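Local coordinates for chromosome partition protein Smc (Pyrococcus yayanosii, PDB 5XEI) that probably acts in chromosome condensation and partitioning, as a homodimeric, DNA-binding ATPase whose head domain is seen here with part of its coiled-coil arm and joint, at residues A[111-114]-A[119-122]; A[218-223]-A[306-311]. All blocks are in the same frame, centred on the assembly; numbering follows the deposited sequence.

Overall arrangement
From the N terminus the chain builds the first part of the ABC-ATPase head, which strands from after the arm complete, passing the predicted ATP-binding residues 34-41 before contact 1. There strand 112-116 turns back into strand 119-121, so this contact closes a hairpin with only four residues between its segments, at an outer end of the six-stranded antiparallel sheet. The chain then enters helix 170-246, which leaves the head. Contact 2 closes a much longer loop of 82 residues when helix 298-315 returns against that helix. The two loops follow in series, neither nested nor crossed. The centres of the two contacts lie about 92 Å apart: contact 1 joins two neighbouring strands within the head, contact 2 two helices of the arm.

Contact 1: A[111-114]-A[119-122]; sequences RSAY and RRAT
Y114 and A121 face each other across the hairpin of strands 112-114 and 119-121, with CA atoms 5.2 Å apart. The N-to-C directions of the short strand axes make an angle of 124°, far from strict antiparallel, and one hydrogen bond joins the segments: A121 N to Y114 O, long at 3.3 Å. It is nearly straight at the hydrogen, but the donor stands above the carbonyl plane, 66° out of it. Y114 and A121 put their side chains on the same face, CB to CB 4.4 Å, and both continue onto I126 of helix 123-132, whose N-cap is T122. R120 works on the A113 side. Its chain bends at chi2 (-61°) and again at chi3, which places CD beside Y114 O and folds the guanidinium back so that the A113 methyl lies over the centre of one face, CB to NH2 3.9 Å. NE approaches Y114 O too, but at a poor angle for a bond. Between the two segments backbone bonding is thus limited to one long bond. Much of the contact is apolar, and the nearby arginine charge would probably stabilise the Y114 carbonyl only electrostatically.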
ATOM      1  N   ARG A 111       9.773  32.122   9.854  1.00 49.07           N
ATOM      2  CA  ARG A 111       9.132  31.001  10.534  1.00 50.08           C
ATOM      3  C   ARG A 111       7.624  31.213  10.648  1.00 51.65           C
ATOM      4  O   ARG A 111       7.150  32.337  10.832  1.00 46.89           O
ATOM      5  CB  ARG A 111       9.718  30.803  11.931  1.00 47.63           C
ATOM      6  CG  ARG A 111       9.886  32.097  12.677  1.00 57.32           C
ATOM      7  CD  ARG A 111       9.595  32.071  14.168  1.00 74.48           C
ATOM      8  NE  ARG A 111      10.056  33.306  14.819  1.00 72.12           N
ATOM      9  CZ  ARG A 111       9.626  33.740  16.007  1.00 74.38           C
ATOM     10  NH1 ARG A 111       8.702  33.055  16.682  1.00 66.22           N
ATOM     11  NH2 ARG A 111      10.105  34.872  16.516  1.00 71.51           N
ATOM     12  N   SER A 112       6.867  30.102  10.550  1.00 60.10           N
ATOM     13  CA  SER A 112       5.407  30.059  10.636  1.00 49.90           C
ATOM     14  C   SER A 112       4.946  29.344  11.903  1.00 45.31           C
ATOM     15  O   SER A 112       5.735  28.912  12.739  1.00 52.57           O
ATOM     16  CB  SER A 112       4.803  29.364   9.417  1.00 51.47           C
ATOM     17  OG  SER A 112       4.899  30.180   8.274  1.00 49.41           O
ATOM     18  N   ALA A 113       3.635  29.203  12.027  1.00 50.83           N
ATOM     19  CA  ALA A 113       3.046  28.589  13.206  1.00 52.77           C
ATOM     20  C   ALA A 113       1.578  28.345  12.921  1.00 50.57           C
ATOM     21  O   ALA A 113       0.903  29.216  12.369  1.00 47.70           O
ATOM     22  CB  ALA A 113       3.200  29.482  14.442  1.00 43.82           C
ATOM     23  N   TYR A 114       1.089  27.176  13.306  1.00 54.97           N
ATOM     24  CA  TYR A 114      -0.280  26.793  13.013  1.00 51.92           C
ATOM     25  C   TYR A 114      -1.037  26.513  14.305  1.00 49.14           C
ATOM     26  O   TYR A 114      -0.451  26.322  15.371  1.00 52.40           O
ATOM     27  CB  TYR A 114      -0.310  25.572  12.076  1.00 51.49           C
ATOM     28  CG  TYR A 114       0.208  25.868  10.687  1.00 48.79           C
ATOM     29  CD1 TYR A 114       1.570  25.988  10.457  1.00 55.14           C
ATOM     30  CD2 TYR A 114      -0.663  26.018   9.602  1.00 55.30           C
ATOM     31  CE1 TYR A 114       2.065  26.264   9.203  1.00 57.12           C
ATOM     32  CE2 TYR A 114      -0.177  26.285   8.323  1.00 54.14           C
ATOM     33  CZ  TYR A 114       1.198  26.408   8.142  1.00 57.73           C
ATOM     34  OH  TYR A 114       1.746  26.691   6.912  1.00 59.87           O
ATOM     35  N   ARG A 119      -4.968  24.676  19.646  1.00 56.94           N
ATOM     36  CA  ARG A 119      -3.744  23.963  19.976  1.00 56.11           C
ATOM     37  C   ARG A 119      -2.725  24.084  18.849  1.00 51.00           C
ATOM     38  O   ARG A 119      -3.076  24.098  17.668  1.00 50.55           O
ATOM     39  CB  ARG A 119      -4.034  22.493  20.271  1.00 68.25           C
ATOM     40  CG  ARG A 119      -5.274  22.262  21.134  1.00 77.27           C
ATOM     41  CD  ARG A 119      -5.702  20.775  21.139  1.00 87.60           C
ATOM     42  NE  ARG A 119      -5.287  20.118  22.367  1.00 91.65           N
ATOM     43  CZ  ARG A 119      -5.406  18.812  22.561  1.00 96.06           C
ATOM     44  NH1 ARG A 119      -5.919  18.052  21.593  1.00 91.12           N
ATOM     45  NH2 ARG A 119      -5.012  18.253  23.705  1.00 92.06           N
ATOM     46  N   ARG A 120      -1.457  24.186  19.227  1.00 52.28           N
ATOM     47  CA  ARG A 120      -0.388  24.201  18.241  1.00 56.01           C
ATOM     48  C   ARG A 120      -0.437  22.945  17.391  1.00 53.77           C
ATOM     49  O   ARG A 120      -0.498  21.830  17.912  1.00 62.20           O
ATOM     50  CB  ARG A 120       0.971  24.307  18.922  1.00 46.51           C
ATOM     51  CG  ARG A 120       1.272  25.700  19.300  1.00 52.75           C
ATOM     52  CD  ARG A 120       1.314  26.564  18.057  1.00 59.50           C
ATOM     53  NE  ARG A 120       2.468  26.261  17.209  1.00 61.42           N
ATOM     54  CZ  ARG A 120       3.656  26.840  17.357  1.00 54.21           C
ATOM     55  NH1 ARG A 120       3.826  27.740  18.325  1.00 45.57           N
ATOM     56  NH2 ARG A 120       4.665  26.524  16.543  1.00 49.88           N
ATOM     57  N   ALA A 121      -0.411  23.129  16.080  1.00 48.07           N
ATOM     58  CA  ALA A 121      -0.335  22.033  15.138  1.00 47.71           C
ATOM     59  C   ALA A 121       0.895  22.205  14.265  1.00 54.25           C
ATOM     60  O   ALA A 121       1.416  23.311  14.095  1.00 59.33           O
ATOM     61  CB  ALA A 121      -1.576  21.965  14.262  1.00 48.72           C
ATOM     62  N   THR A 122       1.363  21.094  13.719  1.00 54.66           N
ATOM     63  CA  THR A 122       2.392  21.163  12.699  1.00 57.35           C
ATOM     64  C   THR A 122       1.758  21.320  11.319  1.00 63.16           C
ATOM     65  O   THR A 122       0.540  21.194  11.133  1.00 58.04           O
ATOM     66  CB  THR A 122       3.265  19.917  12.736  1.00 56.56           C
ATOM     67  OG1 THR A 122       2.468  18.787  12.370  1.00 62.36           O
ATOM     68  CG2 THR A 122       3.843  19.716  14.128  1.00 54.08           C
TER

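Contact 2: A[218-223]-A[306-311]; sequences LDLKER and EDMEAE
The carboxylate of E311 turns one face to L220: CD2 sits above its plane, 4.2 Å from E311 CD. The other flat group in play is the R223 carbonyl, and M308 covers one of its faces, with CE 3.7 Å from R223 C and SD on the same side. The R223 guanidinium leads away from helix 306-311 toward R226, a like charge, so only the base of that side chain takes part, R223 CB lying 3.6 Å from M308 SD. Deeper in the interface L220 and M308 run past each other in opposite directions, L220 CD2 to M308 CG 3.4 Å. The M308 chain starts with CG anti to the backbone N (chi1 -150°) and then bends at chi2 and chi3, which carries sulfur and methyl along helix 218-223 as far as R223. Besides L220 and R223, M308 touches L224 and A227; these four, spaced i, i+3, i+4 and i+7, form the hole for a knobs-into-holes insertion, as in an antiparallel coiled coil. The segment axes agree, 9.8 Å apart with their directions at 158°. Helix 298-315 is short beside helix 170-246, consistent with the joint that interrupts an SMC arm. An alanine in place of M308 would remove the groups packed on L220 CD2 and R223 CB and would probably leave a gap between the helices there. E311 crosses L220 at about a right angle, its CG 3.8 Å from L220 CD1, so its aliphatic part shields the leucine while the residue remains exposed. L220 also touches I312, the residue after E311 on helix 298-315. No hydrogen bond links the two segments; E309, which points away from residues 218-223, touches L224 farther along helix 170-246 and makes a long, weak ion pair with R228.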
ATOM      1  N   LEU A 218      21.356 -56.496   9.486  1.00 50.32           N
ATOM      2  CA  LEU A 218      20.463 -57.198  10.401  1.00 52.47           C
ATOM      3  C   LEU A 218      20.267 -58.641   9.961  1.00 59.54           C
ATOM      4  O   LEU A 218      20.515 -59.573  10.734  1.00 59.80           O
ATOM      5  CB  LEU A 218      19.118 -56.481  10.474  1.00 56.30           C
ATOM      6  CG  LEU A 218      18.748 -55.766  11.764  1.00 55.82           C
ATOM      7  CD1 LEU A 218      19.862 -54.806  12.132  1.00 53.44           C
ATOM      8  CD2 LEU A 218      17.440 -55.002  11.588  1.00 57.20           C
ATOM      9  N   ASP A 219      19.816 -58.841   8.716  1.00 58.22           N
ATOM     10  CA  ASP A 219      19.613 -60.192   8.196  1.00 61.04           C
ATOM     11  C   ASP A 219      20.834 -61.072   8.420  1.00 57.95           C
ATOM     12  O   ASP A 219      20.724 -62.187   8.943  1.00 54.59           O
ATOM     13  CB  ASP A 219      19.282 -60.140   6.708  1.00 63.71           C
ATOM     14  CG  ASP A 219      17.825 -59.769   6.429  1.00 83.40           C
ATOM     15  OD1 ASP A 219      16.980 -59.845   7.360  1.00 80.79           O
ATOM     16  OD2 ASP A 219      17.528 -59.400   5.254  1.00 83.39           O
ATOM     17  N   LEU A 220      22.005 -60.588   8.000  1.00 53.99           N
ATOM     18  CA  LEU A 220      23.246 -61.332   8.159  1.00 56.96           C
ATOM     19  C   LEU A 220      23.502 -61.661   9.622  1.00 54.89           C
ATOM     20  O   LEU A 220      23.916 -62.772   9.954  1.00 55.67           O
ATOM     21  CB  LEU A 220      24.411 -60.519   7.591  1.00 56.62           C
ATOM     22  CG  LEU A 220      24.800 -60.738   6.130  1.00 59.56           C
ATOM     23  CD1 LEU A 220      25.881 -59.763   5.676  1.00 60.33           C
ATOM     24  CD2 LEU A 220      25.251 -62.169   5.940  1.00 74.04           C
ATOM     25  N   LYS A 221      23.279 -60.691  10.503  1.00 58.16           N
ATOM     26  CA  LYS A 221      23.419 -60.914  11.937  1.00 49.94           C
ATOM     27  C   LYS A 221      22.585 -62.104  12.387  1.00 51.21           C
ATOM     28  O   LYS A 221      23.056 -62.955  13.152  1.00 55.79           O
ATOM     29  CB  LYS A 221      23.004 -59.636  12.673  1.00 48.23           C
ATOM     30  CG  LYS A 221      23.794 -59.278  13.876  1.00 49.63           C
ATOM     31  CD  LYS A 221      25.214 -58.830  13.549  1.00 51.74           C
ATOM     32  CE  LYS A 221      26.009 -58.671  14.847  1.00 52.70           C
ATOM     33  NZ  LYS A 221      27.463 -59.010  14.683  1.00 61.81           N
ATOM     34  N   GLU A 222      21.364 -62.220  11.869  1.00 53.20           N
ATOM     35  CA  GLU A 222      20.455 -63.248  12.355  1.00 57.98           C
ATOM     36  C   GLU A 222      20.804 -64.616  11.795  1.00 62.74           C
ATOM     37  O   GLU A 222      20.812 -65.613  12.525  1.00 66.73           O
ATOM     38  CB  GLU A 222      19.029 -62.892  11.994  1.00 61.83           C
ATOM     39  CG  GLU A 222      18.559 -61.712  12.732  1.00 70.13           C
ATOM     40  CD  GLU A 222      17.182 -61.942  13.287  1.00 78.25           C
ATOM     41  OE1 GLU A 222      16.376 -62.634  12.612  1.00 83.85           O
ATOM     42  OE2 GLU A 222      16.935 -61.485  14.429  1.00 78.83           O
ATOM     43  N   ARG A 223      21.063 -64.696  10.492  1.00 51.85           N
ATOM     44  CA  ARG A 223      21.506 -65.977   9.960  1.00 59.98           C
ATOM     45  C   ARG A 223      22.795 -66.415  10.645  1.00 63.90           C
ATOM     46  O   ARG A 223      22.910 -67.566  11.087  1.00 60.30           O
ATOM     47  CB  ARG A 223      21.645 -65.906   8.434  1.00 65.35           C
ATOM     48  CG  ARG A 223      20.301 -66.037   7.685  1.00 69.02           C
ATOM     49  CD  ARG A 223      19.714 -67.494   7.593  1.00 82.33           C
ATOM     50  NE  ARG A 223      19.584 -68.211   8.870  1.00 86.16           N
ATOM     51  CZ  ARG A 223      19.282 -69.512   9.009  1.00 89.52           C
ATOM     52  NH1 ARG A 223      19.011 -70.272   7.942  1.00101.08           N
ATOM     53  NH2 ARG A 223      19.206 -70.052  10.237  1.00 81.76           N
ATOM     54  N   GLU A 306      32.400 -68.493   8.812  1.00 68.59           N
ATOM     55  CA  GLU A 306      33.527 -67.647   8.440  1.00 72.53           C
ATOM     56  C   GLU A 306      33.135 -66.679   7.327  1.00 73.42           C
ATOM     57  O   GLU A 306      33.536 -65.509   7.333  1.00 66.55           O
ATOM     58  CB  GLU A 306      34.714 -68.517   8.017  1.00 73.66           C
ATOM     59  CG  GLU A 306      36.000 -67.741   7.754  1.00 78.19           C
ATOM     60  CD  GLU A 306      37.021 -68.526   6.928  1.00 82.03           C
ATOM     61  OE1 GLU A 306      37.897 -69.198   7.517  1.00 88.95           O
ATOM     62  OE2 GLU A 306      36.953 -68.467   5.682  1.00 80.58           O
ATOM     63  N   ASP A 307      32.325 -67.149   6.375  1.00 74.64           N
ATOM     64  CA  ASP A 307      31.870 -66.292   5.286  1.00 71.30           C
ATOM     65  C   ASP A 307      30.928 -65.211   5.805  1.00 72.34           C
ATOM     66  O   ASP A 307      31.163 -64.011   5.607  1.00 70.43           O
ATOM     67  CB  ASP A 307      31.190 -67.134   4.203  1.00 66.66           C
ATOM     68  N   MET A 308      29.849 -65.624   6.473  1.00 71.64           N
ATOM     69  CA  MET A 308      28.878 -64.669   6.991  1.00 62.64           C
ATOM     70  C   MET A 308      29.557 -63.613   7.848  1.00 59.56           C
ATOM     71  O   MET A 308      29.240 -62.425   7.752  1.00 59.77           O
ATOM     72  CB  MET A 308      27.816 -65.414   7.784  1.00 60.69           C
ATOM     73  CG  MET A 308      26.461 -64.762   7.773  1.00 64.23           C
ATOM     74  SD  MET A 308      25.143 -66.003   7.722  1.00 72.35           S
ATOM     75  CE  MET A 308      25.863 -67.285   8.753  1.00 63.49           C
ATOM     76  N   GLU A 309      30.532 -64.024   8.659  1.00 65.26           N
ATOM     77  CA  GLU A 309      31.322 -63.058   9.412  1.00 63.89           C
ATOM     78  C   GLU A 309      32.127 -62.146   8.498  1.00 68.43           C
ATOM     79  O   GLU A 309      32.483 -61.029   8.893  1.00 67.97           O
ATOM     80  CB  GLU A 309      32.271 -63.773  10.359  1.00 64.54           C
ATOM     81  CG  GLU A 309      31.604 -64.601  11.425  1.00 68.40           C
ATOM     82  CD  GLU A 309      32.620 -65.128  12.425  1.00 70.40           C
ATOM     83  OE1 GLU A 309      33.210 -64.305  13.151  1.00 79.33           O
ATOM     84  OE2 GLU A 309      32.853 -66.351  12.473  1.00 70.57           O
ATOM     85  N   ALA A 310      32.446 -62.602   7.290  1.00 70.85           N
ATOM     86  CA  ALA A 310      33.222 -61.754   6.397  1.00 64.78           C
ATOM     87  C   ALA A 310      32.347 -60.690   5.740  1.00 68.25           C
ATOM     88  O   ALA A 310      32.725 -59.515   5.705  1.00 69.95           O
ATOM     89  CB  ALA A 310      33.934 -62.605   5.348  1.00 61.80           C
ATOM     90  N   GLU A 311      31.175 -61.062   5.223  1.00 61.30           N
ATOM     91  CA  GLU A 311      30.370 -60.046   4.564  1.00 63.12           C
ATOM     92  C   GLU A 311      29.698 -59.109   5.548  1.00 67.72           C
ATOM     93  O   GLU A 311      29.270 -58.017   5.154  1.00 68.16           O
ATOM     94  CB  GLU A 311      29.334 -60.677   3.646  1.00 67.30           C
ATOM     95  CG  GLU A 311      28.683 -61.906   4.198  1.00 73.92           C
ATOM     96  CD  GLU A 311      28.193 -62.803   3.082  1.00 79.56           C
ATOM     97  OE1 GLU A 311      27.447 -62.298   2.204  1.00 81.26           O
ATOM     98  OE2 GLU A 311      28.575 -63.998   3.077  1.00 76.70           O
TER